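Local coordinates for protein putative GntR-family transcriptional regulator (PDB 3CNV) that probably regulates transcription as a GntR-family repressor or activator, its UTRA domain probably binding a small-molecule effector that tunes DNA binding, at residues C[50-55]-C[64-69]; C[128-133]-C[145-150]; C[100-105]-C[134-139]; C[21-26]-C[76-81]. All coordinates share one frame; numbering follows the deposited sequence.

Interaction 1. Residues C[50-55]-C[64-69]; sequences IRRQLS and DDLWLP
Arginine-aspartate pairs, R51 with D65 and R52 with D64, brace a buried antiparallel hairpin between strands 46-56 and 59-69, inside the main sheet. The backbone pairs I50 with L66, where L66 N reaches I50 O at 2.7 Å, and R52 with D64; R51 and D65, between them, form a non-hydrogen-bonded pair whose side chains leave by the other face. There R51 and D65 run side by side, guanidinium and carboxylate only 26° from coplanar. R51 NE gives D65 OD1 a nearly straight bond of 2.7 Å and R51 NH2 meets D65 OD2 at 3.0 Å, both on syn lone pairs, a side-on grip at two points. E115 also binds R51 NH2, and R147 binds D65 OD2, so the charges are shared in a small network. On the face of I50 and L66, R52 has CG wedged between its backbone N and carbonyl carbon (chi1 64°) and bends at its second torsion, which brings its head beside D64. NE and NH2 of R52 converge on the single oxygen OD2 of D64, at 2.8 and 3.1 Å, while S21 takes R52 NH1 and a citrate takes R52 NH2. Long arginines beside short aspartates suit such cross-strand pairing, and I50 CD1, 4.1 Å from L68 CD1, adds apolar packing. The motif is a beta hairpin of the UTRA sheet; R52 beside that citrate, probably from crystallisation, may mark the effector pocket.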
# COMPACT_ATOMS: atom_id res chain seq x y z
N ILE C 50 -15.81 -16.08 15.31
CA ILE C 50 -14.81 -16.25 16.32
C ILE C 50 -14.49 -14.90 16.96
O ILE C 50 -14.40 -13.86 16.29
CB ILE C 50 -13.50 -16.77 15.65
CG1 ILE C 50 -13.77 -18.05 14.82
CG2 ILE C 50 -12.35 -16.91 16.67
CD1 ILE C 50 -12.60 -18.44 13.89
N ARG C 51 -14.39 -14.93 18.27
CA ARG C 51 -13.71 -13.87 19.03
C ARG C 51 -12.38 -14.35 19.56
O ARG C 51 -12.26 -15.44 20.16
CB ARG C 51 -14.59 -13.37 20.16
CG ARG C 51 -13.89 -12.22 20.89
CD ARG C 51 -14.72 -11.57 21.88
NE ARG C 51 -15.66 -10.68 21.23
CZ ARG C 51 -16.43 -9.85 21.90
NH1 ARG C 51 -16.33 -9.81 23.25
NH2 ARG C 51 -17.26 -9.05 21.23
N ARG C 52 -11.34 -13.55 19.33
CA ARG C 52 -10.04 -13.89 19.95
C ARG C 52 -9.31 -12.71 20.53
O ARG C 52 -9.52 -11.57 20.15
CB ARG C 52 -9.14 -14.65 18.97
CG ARG C 52 -8.74 -13.97 17.84
CD ARG C 52 -7.42 -13.24 18.08
NE ARG C 52 -7.05 -12.73 16.79
CZ ARG C 52 -6.36 -13.39 15.88
NH1 ARG C 52 -5.84 -14.56 16.17
NH2 ARG C 52 -6.13 -12.81 14.71
N GLN C 53 -8.41 -13.02 21.45
CA GLN C 53 -7.54 -12.01 22.04
C GLN C 53 -6.10 -12.25 21.57
O GLN C 53 -5.53 -13.33 21.71
CB GLN C 53 -7.67 -12.12 23.59
CG GLN C 53 -6.87 -11.13 24.48
CD GLN C 53 -6.79 -11.59 25.91
OE1 GLN C 53 -6.11 -12.54 26.22
NE2 GLN C 53 -7.48 -10.90 26.80
N LEU C 54 -5.49 -11.21 21.04
CA LEU C 54 -4.04 -11.14 20.91
C LEU C 54 -3.41 -10.42 22.06
O LEU C 54 -3.87 -9.35 22.52
CB LEU C 54 -3.63 -10.43 19.60
CG LEU C 54 -4.05 -11.13 18.33
CD1 LEU C 54 -3.58 -10.21 17.15
CD2 LEU C 54 -3.56 -12.63 18.14
N SER C 55 -2.33 -11.00 22.50
CA SER C 55 -1.48 -10.45 23.54
C SER C 55 -0.05 -10.34 23.03
O SER C 55 0.41 -11.18 22.27
CB SER C 55 -1.49 -11.35 24.78
OG SER C 55 -2.76 -11.33 25.40
N ASP C 64 -10.30 -9.30 18.53
CA ASP C 64 -10.78 -9.49 17.14
C ASP C 64 -12.08 -10.29 17.16
O ASP C 64 -12.18 -11.31 17.84
CB ASP C 64 -9.82 -10.30 16.30
CG ASP C 64 -8.63 -9.55 15.79
OD1 ASP C 64 -8.79 -8.33 15.45
OD2 ASP C 64 -7.52 -10.22 15.64
N ASP C 65 -13.06 -9.81 16.42
CA ASP C 65 -14.28 -10.57 16.09
C ASP C 65 -14.18 -10.84 14.60
O ASP C 65 -13.99 -9.92 13.83
CB ASP C 65 -15.59 -9.82 16.38
CG ASP C 65 -15.95 -9.78 17.85
OD1 ASP C 65 -15.69 -10.76 18.54
OD2 ASP C 65 -16.53 -8.77 18.31
N LEU C 66 -14.42 -12.08 14.21
CA LEU C 66 -14.31 -12.53 12.80
C LEU C 66 -15.62 -13.20 12.42
O LEU C 66 -16.25 -13.86 13.22
CB LEU C 66 -13.20 -13.62 12.66
CG LEU C 66 -11.72 -13.47 12.79
CD1 LEU C 66 -11.27 -13.24 14.25
CD2 LEU C 66 -11.17 -14.73 12.15
N TRP C 67 -15.97 -13.07 11.16
CA TRP C 67 -17.14 -13.74 10.61
C TRP C 67 -16.67 -14.34 9.26
O TRP C 67 -16.13 -13.65 8.40
CB TRP C 67 -18.26 -12.74 10.31
CG TRP C 67 -18.94 -12.11 11.50
CD1 TRP C 67 -20.07 -12.53 12.11
CD2 TRP C 67 -18.50 -10.96 12.22
NE1 TRP C 67 -20.38 -11.71 13.16
CE2 TRP C 67 -19.40 -10.75 13.26
CE3 TRP C 67 -17.43 -10.09 12.07
CZ2 TRP C 67 -19.28 -9.67 14.14
CZ3 TRP C 67 -17.29 -9.05 12.95
CH2 TRP C 67 -18.20 -8.84 13.99
N LEU C 68 -16.92 -15.61 9.11
CA LEU C 68 -16.55 -16.39 7.94
C LEU C 68 -17.75 -17.14 7.34
O LEU C 68 -18.56 -17.66 8.05
CB LEU C 68 -15.49 -17.38 8.35
CG LEU C 68 -14.25 -16.82 9.09
CD1 LEU C 68 -13.57 -17.91 9.89
CD2 LEU C 68 -13.30 -16.26 8.02
N PRO C 69 -17.83 -17.20 6.00
CA PRO C 69 -18.98 -17.89 5.37
C PRO C 69 -19.04 -19.40 5.77
O PRO C 69 -18.06 -20.13 5.66
CB PRO C 69 -18.74 -17.70 3.89
CG PRO C 69 -17.25 -17.30 3.76
CD PRO C 69 -16.84 -16.70 5.02

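Interaction 2. Residues C[128-133]-C[145-150]; sequences LLQVDR and VRRGLY
V131 and Y150 pack across the antiparallel beta hairpin of strands 127-137 and 141-150, in the six-stranded sheet of the UTRA domain. Its backbone bonds come in twos, joining L129 with Y150, V131 with G148 and R133 with R146; the G148 N to V131 O bond, at 2.8 Å, is almost straight. Apolar packing follows on the face of L129, V131 and Y150. V131 CG2 sits over the Y150 ring, 4.1 Å from its centroid, a CH-pi contact, and G148, having no side chain, allows the ring to lie back along the strand. L129 meets its counterpart L129 of the second subunit. A third set is polar and charged. R133 and R146 run alongside each other, R133 NH1 over one face of the R146 guanidinium; acids compensate them, E105 for R133 and E144 for R146, and a citrate, probably from crystallisation, accepts from R146 NH1. On the other face, Q130 NE2 donates to D132 OD2 at 2.9 Å, an oxygen also held by R108. R147 has CG anti to the backbone N (chi1 177°), which lays its aliphatic stem alongside D132 while its head turns to D65: D132 OD1 lies 3.0 Å from R147 CG but 4.4 Å from R147 NE.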
# COMPACT_ATOMS: atom_id res chain seq x y z
N LEU C 128 -9.58 3.32 21.92
CA LEU C 128 -9.09 2.13 21.20
C LEU C 128 -9.15 2.46 19.70
O LEU C 128 -9.97 3.30 19.24
CB LEU C 128 -9.96 0.89 21.46
CG LEU C 128 -10.21 0.48 22.89
CD1 LEU C 128 -11.23 -0.74 22.98
CD2 LEU C 128 -8.87 0.14 23.60
N LEU C 129 -8.25 1.82 18.98
CA LEU C 129 -8.19 1.87 17.50
C LEU C 129 -9.06 0.72 16.98
O LEU C 129 -8.86 -0.44 17.30
CB LEU C 129 -6.80 1.76 16.97
CG LEU C 129 -6.62 1.74 15.44
CD1 LEU C 129 -7.04 3.08 14.81
CD2 LEU C 129 -5.25 1.34 15.02
N GLN C 130 -10.11 1.09 16.27
CA GLN C 130 -10.98 0.10 15.64
C GLN C 130 -10.58 -0.04 14.18
O GLN C 130 -10.48 0.93 13.42
CB GLN C 130 -12.46 0.42 15.83
CG GLN C 130 -13.43 -0.50 15.07
CD GLN C 130 -14.90 -0.23 15.43
OE1 GLN C 130 -15.30 -0.37 16.57
NE2 GLN C 130 -15.66 0.23 14.48
N VAL C 131 -10.28 -1.27 13.81
CA VAL C 131 -9.89 -1.66 12.45
C VAL C 131 -10.99 -2.63 11.93
O VAL C 131 -11.09 -3.79 12.32
CB VAL C 131 -8.49 -2.34 12.37
CG1 VAL C 131 -8.12 -2.67 10.88
CG2 VAL C 131 -7.34 -1.45 13.05
N ASP C 132 -11.83 -2.13 11.04
CA ASP C 132 -12.82 -2.97 10.39
C ASP C 132 -12.32 -3.44 9.01
O ASP C 132 -12.10 -2.64 8.12
CB ASP C 132 -14.15 -2.18 10.21
CG ASP C 132 -14.91 -1.99 11.54
OD1 ASP C 132 -14.99 -2.96 12.33
OD2 ASP C 132 -15.38 -0.86 11.83
N ARG C 133 -12.16 -4.75 8.84
CA ARG C 133 -11.52 -5.34 7.65
C ARG C 133 -12.48 -6.27 6.89
O ARG C 133 -13.22 -7.07 7.49
CB ARG C 133 -10.31 -6.15 8.11
CG ARG C 133 -9.48 -6.75 6.98
CD ARG C 133 -8.37 -7.64 7.43
NE ARG C 133 -7.48 -6.94 8.34
CZ ARG C 133 -6.74 -7.45 9.31
NH1 ARG C 133 -6.75 -8.72 9.58
NH2 ARG C 133 -5.99 -6.63 10.02
N VAL C 145 -14.73 -11.14 7.34
CA VAL C 145 -14.98 -9.88 7.99
C VAL C 145 -14.34 -9.93 9.33
O VAL C 145 -14.56 -10.86 10.09
CB VAL C 145 -16.47 -9.51 8.16
CG1 VAL C 145 -16.63 -8.17 9.00
CG2 VAL C 145 -17.18 -9.32 6.80
N ARG C 146 -13.50 -8.97 9.63
CA ARG C 146 -12.89 -8.93 10.95
C ARG C 146 -12.93 -7.50 11.50
O ARG C 146 -12.55 -6.54 10.79
CB ARG C 146 -11.42 -9.44 10.86
CG ARG C 146 -10.68 -9.48 12.19
CD ARG C 146 -9.22 -9.96 12.09
NE ARG C 146 -9.07 -11.28 11.48
CZ ARG C 146 -7.97 -12.01 11.49
NH1 ARG C 146 -6.83 -11.52 11.98
NH2 ARG C 146 -8.00 -13.22 10.93
N ARG C 147 -13.43 -7.36 12.74
CA ARG C 147 -13.35 -6.16 13.47
C ARG C 147 -12.42 -6.30 14.65
O ARG C 147 -12.62 -7.13 15.56
CB ARG C 147 -14.69 -5.71 14.01
CG ARG C 147 -14.46 -4.44 14.85
CD ARG C 147 -15.74 -3.93 15.55
NE ARG C 147 -16.68 -5.00 15.87
CZ ARG C 147 -16.67 -5.74 16.99
NH1 ARG C 147 -15.74 -5.57 17.92
NH2 ARG C 147 -17.60 -6.67 17.16
N GLY C 148 -11.36 -5.49 14.58
CA GLY C 148 -10.37 -5.49 15.60
C GLY C 148 -10.46 -4.24 16.48
O GLY C 148 -10.72 -3.14 16.03
N LEU C 149 -10.20 -4.44 17.74
CA LEU C 149 -10.10 -3.33 18.66
C LEU C 149 -8.76 -3.47 19.32
O LEU C 149 -8.50 -4.46 20.00
CB LEU C 149 -11.26 -3.32 19.68
CG LEU C 149 -12.67 -2.93 19.20
CD1 LEU C 149 -13.65 -3.52 20.24
CD2 LEU C 149 -12.85 -1.37 19.04
N TYR C 150 -7.96 -2.43 19.14
CA TYR C 150 -6.57 -2.40 19.50
C TYR C 150 -6.34 -1.37 20.57
O TYR C 150 -6.76 -0.21 20.48
CB TYR C 150 -5.68 -2.00 18.31
CG TYR C 150 -5.67 -2.92 17.11
CD1 TYR C 150 -6.83 -3.41 16.54
CD2 TYR C 150 -4.48 -3.25 16.51
CE1 TYR C 150 -6.79 -4.22 15.38
CE2 TYR C 150 -4.42 -4.08 15.34
CZ TYR C 150 -5.60 -4.57 14.81
OH TYR C 150 -5.51 -5.34 13.68

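Interaction 3. Residues C[100-105]-C[134-139]; sequences MVRADE and ISYTYG
R102 lies flat on the ring of Y136 where strands 102-111 and 127-137 pair antiparallel. Guanidinium and ring planes are 20° apart, and R102 CZ is 4.1 Å from the ring centroid, a cation-pi stack in which R102 NH2 hangs over one face toward the rim. The guanidinium is held flat by bonds in its own plane: R102 NE donates to D104 OD1 at 2.8 Å and R102 NH2 to D104 OD2 at 2.9 Å, while R102 NH1 is satisfied by D140. The bend at its third torsion (chi3 91°) swings the head alongside D104, two residues further on in the same strand. That carboxylate has further partners. A water donates to D104 OD2 at 2.8 Å and is hydrogen-bonded to Y136 OH at 2.6 Å, tying acid and phenol together, and D104 OD1 is also bonded to S160 of the second subunit. In the backbone, V101 N donates to Y136 O at 2.9 Å and Y136 N to R102 O at 2.8 Å; V101 and R102 thus both face Y136, a classic beta bulge, before regular pairing resumes at D104 and I134, with bonds both ways. Small A103 and S135 suit the close approach of the strands between these pairs, and S135 OG is bonded to E144. The selenium of selenomethionine M100 rests on S135 CB, 3.8 Å away, and the same side chain touches Y89 and F92 of helix 88-96. On one side of strand 102-111 lies strand 127-137; beyond A103, D104 and E105 the sheet runs on into a strand of the second subunit.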
# COMPACT_ATOMS: atom_id res chain seq x y z
N MSE C 100 -5.72 -15.05 1.24
CA MSE C 100 -6.14 -13.66 1.03
C MSE C 100 -5.11 -12.88 0.19
O MSE C 100 -3.87 -12.83 0.48
CB MSE C 100 -6.36 -12.97 2.35
CG MSE C 100 -7.14 -13.73 3.39
SE MSE C 100 -8.93 -14.19 2.72
CE MSE C 100 -9.56 -15.10 4.40
N VAL C 101 -5.61 -12.23 -0.85
CA VAL C 101 -4.80 -11.42 -1.72
C VAL C 101 -4.88 -9.94 -1.41
O VAL C 101 -3.94 -9.18 -1.68
CB VAL C 101 -5.20 -11.68 -3.23
CG1 VAL C 101 -5.15 -13.15 -3.50
CG2 VAL C 101 -6.57 -11.18 -3.50
N ARG C 102 -5.98 -9.52 -0.79
CA ARG C 102 -6.21 -8.13 -0.44
C ARG C 102 -7.06 -8.02 0.78
O ARG C 102 -7.93 -8.86 1.02
CB ARG C 102 -7.03 -7.40 -1.60
CG ARG C 102 -7.04 -5.86 -1.44
CD ARG C 102 -7.89 -5.17 -2.56
NE ARG C 102 -9.31 -4.95 -2.27
CZ ARG C 102 -10.26 -5.60 -2.92
NH1 ARG C 102 -9.93 -6.47 -3.85
NH2 ARG C 102 -11.54 -5.37 -2.69
N ALA C 103 -6.92 -6.90 1.44
CA ALA C 103 -7.84 -6.50 2.54
C ALA C 103 -8.22 -5.03 2.44
O ALA C 103 -7.39 -4.18 2.13
CB ALA C 103 -7.29 -6.78 3.91
N ASP C 104 -9.50 -4.71 2.63
CA ASP C 104 -9.94 -3.31 2.61
C ASP C 104 -10.32 -3.02 4.08
O ASP C 104 -11.05 -3.79 4.70
CB ASP C 104 -11.12 -3.08 1.72
CG ASP C 104 -10.83 -3.25 0.21
OD1 ASP C 104 -9.63 -3.11 -0.23
OD2 ASP C 104 -11.83 -3.51 -0.54
N GLU C 105 -9.75 -1.97 4.64
CA GLU C 105 -9.96 -1.57 6.04
C GLU C 105 -10.53 -0.17 6.20
O GLU C 105 -10.28 0.74 5.42
CB GLU C 105 -8.67 -1.73 6.85
CG GLU C 105 -8.18 -3.10 7.01
CD GLU C 105 -6.85 -3.21 7.78
OE1 GLU C 105 -6.15 -2.20 8.04
OE2 GLU C 105 -6.49 -4.35 8.08
N ILE C 134 -12.46 -6.17 5.58
CA ILE C 134 -12.94 -7.25 4.74
C ILE C 134 -11.78 -7.77 3.92
O ILE C 134 -11.12 -7.00 3.29
CB ILE C 134 -14.08 -6.78 3.81
CG1 ILE C 134 -15.17 -6.04 4.60
CG2 ILE C 134 -14.61 -7.95 2.99
CD1 ILE C 134 -16.22 -5.25 3.64
N SER C 135 -11.57 -9.09 3.94
CA SER C 135 -10.46 -9.75 3.25
C SER C 135 -11.00 -10.53 2.09
O SER C 135 -12.09 -11.14 2.13
CB SER C 135 -9.72 -10.75 4.17
OG SER C 135 -9.35 -10.09 5.29
N TYR C 136 -10.22 -10.49 1.03
CA TYR C 136 -10.61 -11.05 -0.26
C TYR C 136 -9.64 -12.12 -0.73
O TYR C 136 -8.44 -12.05 -0.52
CB TYR C 136 -10.73 -9.92 -1.33
CG TYR C 136 -11.78 -8.88 -1.04
CD1 TYR C 136 -13.03 -8.97 -1.60
CD2 TYR C 136 -11.53 -7.81 -0.19
CE1 TYR C 136 -14.02 -8.05 -1.29
CE2 TYR C 136 -12.51 -6.86 0.10
CZ TYR C 136 -13.75 -7.02 -0.42
OH TYR C 136 -14.79 -6.14 -0.14
N THR C 137 -10.19 -13.13 -1.36
CA THR C 137 -9.40 -14.09 -2.08
C THR C 137 -9.43 -13.64 -3.53
O THR C 137 -10.07 -12.64 -3.90
CB THR C 137 -9.94 -15.58 -1.94
OG1 THR C 137 -11.26 -15.72 -2.54
CG2 THR C 137 -10.06 -15.99 -0.51
N TYR C 138 -8.73 -14.38 -4.34
CA TYR C 138 -8.84 -14.25 -5.84
C TYR C 138 -10.24 -13.99 -6.46
O TYR C 138 -11.25 -14.59 -6.13
CB TYR C 138 -8.05 -15.43 -6.49
CG TYR C 138 -6.53 -15.22 -6.24
CD1 TYR C 138 -5.80 -14.25 -6.97
CD2 TYR C 138 -5.84 -15.94 -5.29
CE1 TYR C 138 -4.42 -14.02 -6.74
CE2 TYR C 138 -4.45 -15.71 -5.03
CZ TYR C 138 -3.75 -14.74 -5.77
OH TYR C 138 -2.40 -14.47 -5.55
N GLY C 139 -10.25 -13.06 -7.38
CA GLY C 139 -11.47 -12.77 -8.10
C GLY C 139 -12.33 -11.83 -7.30
O GLY C 139 -13.53 -11.71 -7.56
O HOH W 1 -14.40 -3.68 0.56

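Interaction 4. Residues C[21-26]-C[76-81]; sequences SRILEC and LTLELL
L81, whose side chain packs on I23 and C26, donates its backbone N to T77 O at 3.1 Å, closing the first turn of helix 78-83. T77 does double duty there: it holds the N-cap position, and its OG1, placed between backbone N and carbonyl carbon (chi1 59°), accepts from L80 N at 3.2 Å. A threonine suits the site because its short hydroxyl branch can fold back to an amide of the first turn that has no helical carbonyl to bind. The capped turn presents L78 and L81, three residues apart, to strand 20-30, the outermost strand of the six-stranded sheet within this chain. This is helix-on-sheet packing over an edge strand, and a classic beta bulge shapes its strand side. L24 and E25 both face R51, so I23 and C26, also three residues apart, point to the helix together. I23 divides its branches between the leucines: CG2 slides past L78, coming 3.6 Å from CD1 of L78, and CG1 crosses L81 at about a right angle, 3.8 Å from CB of L81. C26 has SG anti to the backbone N (chi1 -175°), which sets it 3.8 Å from CD1 of L81, while C26 CB touches L78 CD1 at 3.9 Å. Branched I23 can touch both leucines at once, and compact C26 fits beside them. L81 packs also on I50 and on L88 and L91 of helix 88-96.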
# COMPACT_ATOMS: atom_id res chain seq x y z
N SER C 21 -2.22 -15.69 20.56
CA SER C 21 -3.66 -15.70 20.29
C SER C 21 -4.37 -16.65 21.26
O SER C 21 -3.93 -17.74 21.54
CB SER C 21 -3.97 -16.19 18.87
OG SER C 21 -5.36 -15.91 18.52
N ARG C 22 -5.54 -16.24 21.71
CA ARG C 22 -6.34 -17.03 22.62
C ARG C 22 -7.77 -16.89 22.15
O ARG C 22 -8.28 -15.78 22.07
CB ARG C 22 -6.15 -16.57 24.08
CG ARG C 22 -6.89 -17.42 25.06
CD ARG C 22 -6.37 -17.29 26.51
NE ARG C 22 -6.64 -15.95 26.93
CZ ARG C 22 -7.77 -15.48 27.45
NH1 ARG C 22 -8.82 -16.26 27.69
NH2 ARG C 22 -7.84 -14.19 27.71
N ILE C 23 -8.41 -18.02 21.85
CA ILE C 23 -9.81 -18.03 21.34
C ILE C 23 -10.76 -17.83 22.52
O ILE C 23 -10.71 -18.54 23.56
CB ILE C 23 -10.17 -19.32 20.64
CG1 ILE C 23 -9.16 -19.61 19.48
CG2 ILE C 23 -11.67 -19.31 20.23
CD1 ILE C 23 -9.14 -18.59 18.36
N LEU C 24 -11.66 -16.87 22.37
CA LEU C 24 -12.57 -16.51 23.45
C LEU C 24 -14.01 -17.07 23.23
O LEU C 24 -14.72 -17.46 24.13
CB LEU C 24 -12.56 -14.99 23.56
CG LEU C 24 -11.70 -14.23 24.53
CD1 LEU C 24 -10.36 -14.79 24.97
CD2 LEU C 24 -11.76 -12.75 24.10
N GLU C 25 -14.40 -17.05 21.98
CA GLU C 25 -15.70 -17.46 21.53
C GLU C 25 -15.61 -18.06 20.17
O GLU C 25 -14.81 -17.63 19.32
CB GLU C 25 -16.65 -16.27 21.45
CG GLU C 25 -16.92 -15.60 22.82
CD GLU C 25 -17.82 -14.38 22.67
OE1 GLU C 25 -18.88 -14.53 22.01
OE2 GLU C 25 -17.46 -13.29 23.18
N CYS C 26 -16.50 -19.01 19.93
CA CYS C 26 -16.63 -19.64 18.62
C CYS C 26 -18.01 -20.24 18.48
O CYS C 26 -18.41 -21.03 19.29
CB CYS C 26 -15.55 -20.73 18.49
SG CYS C 26 -15.43 -21.53 16.86
N LEU C 76 -14.49 -25.97 10.51
CA LEU C 76 -13.86 -25.12 11.52
C LEU C 76 -14.50 -25.42 12.86
O LEU C 76 -15.71 -25.26 13.00
CB LEU C 76 -13.95 -23.63 11.16
CG LEU C 76 -13.09 -22.57 11.87
CD1 LEU C 76 -11.61 -22.99 11.93
CD2 LEU C 76 -13.22 -21.23 11.19
N THR C 77 -13.70 -25.89 13.82
CA THR C 77 -14.19 -26.15 15.18
C THR C 77 -13.33 -25.48 16.24
O THR C 77 -12.24 -25.00 15.95
CB THR C 77 -14.27 -27.63 15.50
OG1 THR C 77 -12.97 -28.25 15.38
CG2 THR C 77 -15.28 -28.32 14.58
N LEU C 78 -13.83 -25.48 17.47
CA LEU C 78 -13.08 -24.86 18.59
C LEU C 78 -11.85 -25.71 18.84
O LEU C 78 -10.74 -25.20 19.06
CB LEU C 78 -13.93 -24.75 19.85
CG LEU C 78 -13.29 -24.06 21.04
CD1 LEU C 78 -13.00 -22.57 20.77
CD2 LEU C 78 -14.21 -24.26 22.26
N GLU C 79 -12.05 -27.01 18.72
CA GLU C 79 -10.99 -27.96 18.98
C GLU C 79 -9.85 -27.71 18.00
O GLU C 79 -8.67 -27.75 18.36
CB GLU C 79 -11.48 -29.42 18.91
CG GLU C 79 -10.34 -30.47 18.94
CD GLU C 79 -9.57 -30.64 17.57
OE1 GLU C 79 -10.19 -30.44 16.47
OE2 GLU C 79 -8.34 -30.97 17.61
N LEU C 80 -10.23 -27.42 16.74
CA LEU C 80 -9.23 -27.15 15.70
C LEU C 80 -8.45 -25.89 16.06
O LEU C 80 -7.22 -25.86 16.04
CB LEU C 80 -9.87 -27.01 14.34
CG LEU C 80 -8.95 -26.82 13.12
CD1 LEU C 80 -8.06 -28.02 12.84
CD2 LEU C 80 -9.80 -26.56 11.94
N LEU C 81 -9.19 -24.85 16.44
CA LEU C 81 -8.62 -23.55 16.74
C LEU C 81 -7.66 -23.58 17.90
O LEU C 81 -6.64 -22.90 17.91
CB LEU C 81 -9.70 -22.49 17.00
CG LEU C 81 -10.51 -22.14 15.77
CD1 LEU C 81 -11.73 -21.28 16.12
CD2 LEU C 81 -9.65 -21.44 14.76

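How the interactions relate
Interactions 1, 2 and 3 join neighbouring strands of one antiparallel six-stranded sheet, and interaction 4 lays a helix against its outermost strand 20-30. Interactions 1 and 2, with centres about 10 Å apart, touch where strands 59-69 and 141-150 are neighbours; interactions 2 and 3, about 15 Å apart, share strand 127-137, and the R133-E105 salt bridge links them. Interaction 4 sits about 22 Å from interaction 3, centre to centre. Along the chain, the hairpin of interaction 1 falls between the two segments of interaction 4, and the segments of interactions 2 and 3 alternate. The sheet thus runs from an outer strand packed by a helix, past the arginines at the citrate, to a subunit interface.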